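Local coordinates for protein chinitase A (Streptomyces coelicolor, PDB 3EBV) that probably hydrolyses internal linkages of chitin as an endochitinase, this chain being its family 18 glycosyl hydrolase domain, at residues A[149-152]-A[153-156]; A[162-165]-A[166-170]; A[213-216]-A[217-220]. All coordinates share one frame; numbering follows the deposited sequence.

All three contacts are local ones in successive parts of the family 18 barrel. Contact 2 is the most buried, the helix 161-168 that links the parallel strands 145-148 and 175-179, and it is held by main-chain bonds and an apolar pair. Contacts 1 and 3 are partly buried loops at opposite ends of barrel strands: contact 1 follows strand 145-148, and contact 3 leads into strand 219-224. Both make a short 3-10 type turn in which a side chain accepts from a main-chain N-H three residues back, an aspartate in contact 1 and a glutamine in contact 3. Met155 packs on contact 2 and contact 3, and Lys170 bonds to contact 3.

Contact 1 (A[149-152]-A[153-156]); sequences APQT and IDMQ
Asp154 OD2 is the acceptor on which this turn closes: it takes the amide N of Gln151 at 3.0 Å and lies 2.7 Å from a water. The Gln151 bond, bent at 141°, arrives on the anti lone pair of the carboxylate. That water in turn accepts from Gln151 NE2, so the extended glutamine and the aspartate share it. In the other direction Asp154 N donates to Gln151 O at 2.9 Å, well above the carbonyl plane, and Met155 N does likewise to Thr152 O. With chi1 at -62°, Asp154 CG stands beside its own backbone N, which folds the carboxylate back over the start of the turn. Were a leucine to stand at Asp154, the Gln151 amide and the water would probably lose their common acceptor and the turn would be less firmly closed. On the apolar side, Pro150 CG presses tightly on CG of the selenomethionine Met155 (3.5 Å); the proline ring suits the extended approach to the turn and offers Met155 an apolar surface. The loop leaves strand 145-148, with Pro150 and Met155 resting on strand 175-179 and helix 161-168, while Thr152 meets Ser183 through OG1 and touches helix 199-210.

Contact 2 (A[162-165]-A[166-170]); sequences YFQT and ALNVK
Phe163 swings its CG away from the backbone N (chi1 -152°), which lays its ring beside the next turn of the helix, while Leu167, with chi1 -70° and an extended chi2, sends CD1 back to meet it. The methyl comes within 3.7 Å of Phe163 CD2, approaching the ring at an oblique angle, and Leu167 CG adds a second apolar touch on ring atoms CD2 and CE2. Both residues are apolar, which suits a side of the helix where Met155 also packs on the phenylalanine.

The main chain repeats the four-residue spacing. Ala166 N donates to Tyr162 O at 2.8 Å and nearly straight (167°), and Leu167 N to Phe163 O at 2.9 Å. Near the end Val169 N still reaches Thr165 O, although Val169 has already left helical angles. A lone methyl suits the place where Ala166 lies against Met148 of strand 145-148. Thr165 turns OG1 back to Gly161 O, and Tyr162 OH bonds Leu120 O, so these buried hydroxyls have partners. The chemistry implies an amphipathic helix: its main-chain bonds are satisfied along its length, its buried hydroxyls are bonded, and apolar groups face strand 145-148 and the adjoining loops.

Contact 3 (A[213-216]-A[217-220]); sequences GLAP and SQVG
Gln218 reaches back along an extended chain to set OE1 3.0 Å from the amide N of Ala215, and this end of the turn is the closely fitted one. The bond lies in the carbonyl plane and on a lone pair, at 160° about the hydrogen. With chi1 at -67°, CG is beside the backbone N of Gln218, which carries the amide alongside Ala215, whose CB is 3.6 Å from OE1. The other half of the amide is also used: NE2 donates to Lys170 O and Leu173 O, so this buried carboxamide, a group that both gives and accepts, is satisfied. Two main-chain bonds complete the turn, Gln218 N to Ala215 O at 2.8 Å and Val219 N to Pro216 O at 3.1 Å, each with its donor well above the carbonyl plane.

The apolar side is slacker. Leu214 CB and Val219 CG2 come only to 4.2 Å, the two hydrocarbon groups also leaning on helix 199-210, and Leu214 on Phe163 and Leu167. Ser217 marks the looser, more open side; its OG lies 3.9 Å from Ala215 CB, a loose touch. Pro216, packed against Leu210 and Tyr262, suits the second position of the turn, where its ring fixes phi and no N-H is needed. Gly213 suits its positive phi, at which a side chain would press on the preceding carbonyl.

This turn lies in the alpha-to-beta loop between helix 199-210 and strand 219-224 of the TIM barrel, where Gln218 ties it to the chain after helix 161-168.

Contact 1 (A[149-152]-A[153-156])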
loop_
_atom_site.group_PDB
_atom_site.type_symbol
_atom_site.label_atom_id
_atom_site.label_comp_id
_atom_site.label_asym_id
_atom_site.label_seq_id
_atom_site.Cartn_x
_atom_site.Cartn_y
_atom_site.Cartn_z
ATOM N N ALA A 149 3.147 2.532 2.290
ATOM C CA ALA A 149 3.788 1.285 1.833
ATOM C C ALA A 149 5.296 1.347 2.141
ATOM O O ALA A 149 6.155 1.353 1.253
ATOM C CB ALA A 149 3.549 1.073 0.318
ATOM N N PRO A 150 5.641 1.366 3.440
ATOM C CA PRO A 150 7.065 1.353 3.817
ATOM C C PRO A 150 7.778 0.100 3.316
ATOM O O PRO A 150 7.130 -0.928 3.090
ATOM C CB PRO A 150 7.014 1.258 5.361
ATOM C CG PRO A 150 5.621 0.701 5.681
ATOM C CD PRO A 150 4.720 1.290 4.606
ATOM N N GLN A 151 9.098 0.224 3.171
ATOM C CA GLN A 151 9.963 -0.946 3.037
ATOM C C GLN A 151 10.246 -1.507 4.432
ATOM O O GLN A 151 9.998 -0.855 5.474
ATOM C CB GLN A 151 11.248 -0.534 2.323
ATOM C CG GLN A 151 10.981 -0.186 0.864
ATOM C CD GLN A 151 12.249 0.229 0.179
ATOM O OE1 GLN A 151 12.967 -0.613 -0.372
ATOM N NE2 GLN A 151 12.571 1.517 0.252
ATOM N N THR A 152 10.775 -2.748 4.496
ATOM C CA THR A 152 10.935 -3.355 5.805
ATOM C C THR A 152 11.869 -2.538 6.716
ATOM O O THR A 152 11.681 -2.487 7.933
ATOM C CB THR A 152 11.445 -4.820 5.667
ATOM O OG1 THR A 152 12.660 -4.814 4.905
ATOM C CG2 THR A 152 10.401 -5.668 5.035
ATOM N N ILE A 153 12.885 -1.917 6.130
ATOM C CA ILE A 153 13.828 -1.106 6.928
ATOM C C ILE A 153 13.158 0.093 7.606
ATOM O O ILE A 153 13.722 0.674 8.569
ATOM C CB ILE A 153 14.995 -0.562 6.080
ATOM C CG1 ILE A 153 14.482 0.273 4.892
ATOM C CG2 ILE A 153 15.869 -1.721 5.644
ATOM C CD1 ILE A 153 15.591 0.921 4.065
ATOM N N ASP A 154 11.954 0.444 7.142
ATOM C CA ASP A 154 11.257 1.627 7.661
ATOM C C ASP A 154 10.359 1.333 8.867
ATOM O O ASP A 154 9.824 2.284 9.469
ATOM C CB ASP A 154 10.404 2.230 6.552
ATOM C CG ASP A 154 11.226 2.709 5.361
ATOM O OD1 ASP A 154 12.227 3.418 5.589
ATOM O OD2 ASP A 154 10.865 2.368 4.218
HETATM N N MSE A 155 10.162 0.052 9.205
HETATM C CA MSE A 155 9.258 -0.319 10.302
HETATM C C MSE A 155 9.909 -1.341 11.248
HETATM O O MSE A 155 9.202 -2.125 11.895
HETATM C CB MSE A 155 7.954 -0.924 9.764
HETATM C CG MSE A 155 7.211 -0.093 8.695
HETATM SE SE MSE A 155 6.361 1.522 9.462
HETATM C CE MSE A 155 4.926 0.675 10.389
ATOM N N GLN A 156 11.224 -1.283 11.378
ATOM C CA GLN A 156 11.949 -2.191 12.277
ATOM C C GLN A 156 11.806 -1.792 13.742
ATOM O O GLN A 156 11.986 -2.610 14.629
ATOM C CB GLN A 156 13.414 -2.263 11.860
ATOM C CG GLN A 156 13.633 -3.254 10.693
ATOM C CD GLN A 156 13.544 -4.719 11.157
ATOM O OE1 GLN A 156 12.472 -5.378 11.058
ATOM N NE2 GLN A 156 14.657 -5.231 11.602
HETATM O O HOH W 1 10.888 3.388 1.713
#

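Contact 2 (A[162-165]-A[166-170])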
loop_
_atom_site.group_PDB
_atom_site.type_symbol
_atom_site.label_atom_id
_atom_site.label_comp_id
_atom_site.label_asym_id
_atom_site.label_seq_id
_atom_site.Cartn_x
_atom_site.Cartn_y
_atom_site.Cartn_z
ATOM N N TYR A 162 8.849 6.146 8.634
ATOM C CA TYR A 162 7.467 5.745 8.370
ATOM C C TYR A 162 6.686 5.404 9.648
ATOM O O TYR A 162 5.523 5.753 9.794
ATOM C CB TYR A 162 7.404 4.533 7.405
ATOM C CG TYR A 162 7.360 4.883 5.941
ATOM C CD1 TYR A 162 8.533 5.099 5.223
ATOM C CD2 TYR A 162 6.133 4.956 5.293
ATOM C CE1 TYR A 162 8.489 5.423 3.821
ATOM C CE2 TYR A 162 6.062 5.235 3.905
ATOM C CZ TYR A 162 7.255 5.473 3.204
ATOM O OH TYR A 162 7.111 5.789 1.859
ATOM N N PHE A 163 7.326 4.682 10.584
ATOM C CA PHE A 163 6.627 4.216 11.751
ATOM C C PHE A 163 6.230 5.439 12.615
ATOM O O PHE A 163 5.080 5.521 13.063
ATOM C CB PHE A 163 7.500 3.197 12.524
ATOM C CG PHE A 163 6.711 2.186 13.324
ATOM C CD1 PHE A 163 7.164 0.843 13.406
ATOM C CD2 PHE A 163 5.534 2.524 13.982
ATOM C CE1 PHE A 163 6.424 -0.115 14.186
ATOM C CE2 PHE A 163 4.790 1.570 14.760
ATOM C CZ PHE A 163 5.276 0.243 14.845
ATOM N N GLN A 164 7.176 6.362 12.803
ATOM C CA GLN A 164 6.888 7.563 13.618
ATOM C C GLN A 164 5.746 8.357 12.985
ATOM O O GLN A 164 4.849 8.811 13.675
ATOM C CB GLN A 164 8.112 8.449 13.708
ATOM C CG GLN A 164 7.923 9.621 14.679
ATOM C CD GLN A 164 7.583 9.184 16.071
ATOM O OE1 GLN A 164 6.408 9.313 16.533
ATOM N NE2 GLN A 164 8.596 8.632 16.767
ATOM N N THR A 165 5.789 8.477 11.649
ATOM C CA THR A 165 4.741 9.214 10.928
ATOM C C THR A 165 3.406 8.540 11.114
ATOM O O THR A 165 2.386 9.163 11.449
ATOM C CB THR A 165 5.081 9.383 9.441
ATOM O OG1 THR A 165 6.363 10.006 9.318
ATOM C CG2 THR A 165 4.007 10.250 8.700
ATOM N N ALA A 166 3.383 7.213 10.880
ATOM C CA ALA A 166 2.164 6.448 11.029
ATOM C C ALA A 166 1.526 6.636 12.426
ATOM O O ALA A 166 0.304 6.858 12.560
ATOM C CB ALA A 166 2.471 4.962 10.752
ATOM N N LEU A 167 2.362 6.569 13.479
ATOM C CA LEU A 167 1.862 6.787 14.836
ATOM C C LEU A 167 1.346 8.233 15.006
ATOM O O LEU A 167 0.279 8.423 15.619
ATOM C CB LEU A 167 2.955 6.483 15.856
ATOM C CG LEU A 167 3.287 4.969 15.962
ATOM C CD1 LEU A 167 4.595 4.846 16.747
ATOM C CD2 LEU A 167 2.110 4.185 16.603
ATOM N N ASN A 168 2.075 9.196 14.429
ATOM C CA ASN A 168 1.677 10.613 14.612
ATOM C C ASN A 168 0.316 10.845 14.010
ATOM O O ASN A 168 -0.457 11.672 14.518
ATOM C CB ASN A 168 2.678 11.524 13.921
ATOM C CG ASN A 168 4.016 11.607 14.644
ATOM O OD1 ASN A 168 4.164 11.105 15.789
ATOM N ND2 ASN A 168 4.998 12.256 14.007
ATOM N N VAL A 169 0.031 10.143 12.901
ATOM C CA VAL A 169 -1.267 10.328 12.199
ATOM C C VAL A 169 -2.221 9.150 12.365
ATOM O O VAL A 169 -3.123 8.927 11.538
ATOM C CB VAL A 169 -1.083 10.739 10.700
ATOM C CG1 VAL A 169 -0.135 11.921 10.572
ATOM C CG2 VAL A 169 -0.525 9.532 9.871
ATOM N N LYS A 170 -2.076 8.403 13.465
ATOM C CA LYS A 170 -2.847 7.179 13.636
ATOM C C LYS A 170 -4.352 7.366 13.496
ATOM O O LYS A 170 -5.061 6.518 12.961
ATOM C CB LYS A 170 -2.503 6.553 14.997
ATOM C CG LYS A 170 -3.258 5.290 15.280
ATOM C CD LYS A 170 -2.862 4.678 16.611
ATOM C CE LYS A 170 -3.509 3.286 16.766
ATOM N NZ LYS A 170 -3.407 2.787 18.207
#

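Contact 3 (A[213-216]-A[217-220])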
loop_
_atom_site.group_PDB
_atom_site.type_symbol
_atom_site.label_atom_id
_atom_site.label_comp_id
_atom_site.label_asym_id
_atom_site.label_seq_id
_atom_site.Cartn_x
_atom_site.Cartn_y
_atom_site.Cartn_z
ATOM N N GLY A 213 1.930 -0.059 18.568
ATOM C CA GLY A 213 0.982 1.072 18.675
ATOM C C GLY A 213 0.037 1.273 17.506
ATOM O O GLY A 213 -0.787 2.192 17.546
ATOM N N LEU A 214 0.140 0.455 16.467
ATOM C CA LEU A 214 -0.831 0.466 15.349
ATOM C C LEU A 214 -1.965 -0.493 15.652
ATOM O O LEU A 214 -1.738 -1.592 16.212
ATOM C CB LEU A 214 -0.152 0.127 14.018
ATOM C CG LEU A 214 0.898 1.156 13.583
ATOM C CD1 LEU A 214 1.570 0.634 12.324
ATOM C CD2 LEU A 214 0.275 2.537 13.308
ATOM N N ALA A 215 -3.197 -0.098 15.318
ATOM C CA ALA A 215 -4.347 -0.995 15.482
ATOM C C ALA A 215 -4.268 -2.147 14.444
ATOM O O ALA A 215 -3.656 -1.979 13.376
ATOM C CB ALA A 215 -5.684 -0.220 15.297
ATOM N N PRO A 216 -4.876 -3.293 14.739
ATOM C CA PRO A 216 -4.852 -4.382 13.753
ATOM C C PRO A 216 -5.426 -3.941 12.411
ATOM O O PRO A 216 -4.926 -4.370 11.363
ATOM C CB PRO A 216 -5.685 -5.487 14.422
ATOM C CG PRO A 216 -5.428 -5.245 15.906
ATOM C CD PRO A 216 -5.471 -3.736 16.026
ATOM N N SER A 217 -6.464 -3.094 12.413
ATOM C CA SER A 217 -7.034 -2.639 11.158
ATOM C C SER A 217 -6.076 -1.764 10.372
ATOM O O SER A 217 -6.387 -1.422 9.207
ATOM C CB SER A 217 -8.310 -1.815 11.381
ATOM O OG SER A 217 -8.010 -0.686 12.151
ATOM N N GLN A 218 -4.946 -1.392 10.983
ATOM C CA GLN A 218 -3.981 -0.517 10.312
ATOM C C GLN A 218 -2.752 -1.295 9.792
ATOM O O GLN A 218 -1.788 -0.666 9.365
ATOM C CB GLN A 218 -3.515 0.610 11.249
ATOM C CG GLN A 218 -4.683 1.547 11.534
ATOM C CD GLN A 218 -4.359 2.582 12.568
ATOM O OE1 GLN A 218 -3.775 2.304 13.625
ATOM N NE2 GLN A 218 -4.797 3.815 12.288
ATOM N N VAL A 219 -2.824 -2.631 9.809
ATOM C CA VAL A 219 -1.675 -3.459 9.373
ATOM C C VAL A 219 -2.104 -4.392 8.240
ATOM O O VAL A 219 -3.086 -5.133 8.377
ATOM C CB VAL A 219 -1.139 -4.291 10.557
ATOM C CG1 VAL A 219 0.013 -5.229 10.110
ATOM C CG2 VAL A 219 -0.624 -3.354 11.680
ATOM N N GLY A 220 -1.402 -4.267 7.097
ATOM C CA GLY A 220 -1.696 -5.104 5.906
ATOM C C GLY A 220 -0.401 -5.782 5.442
ATOM O O GLY A 220 0.687 -5.201 5.550
#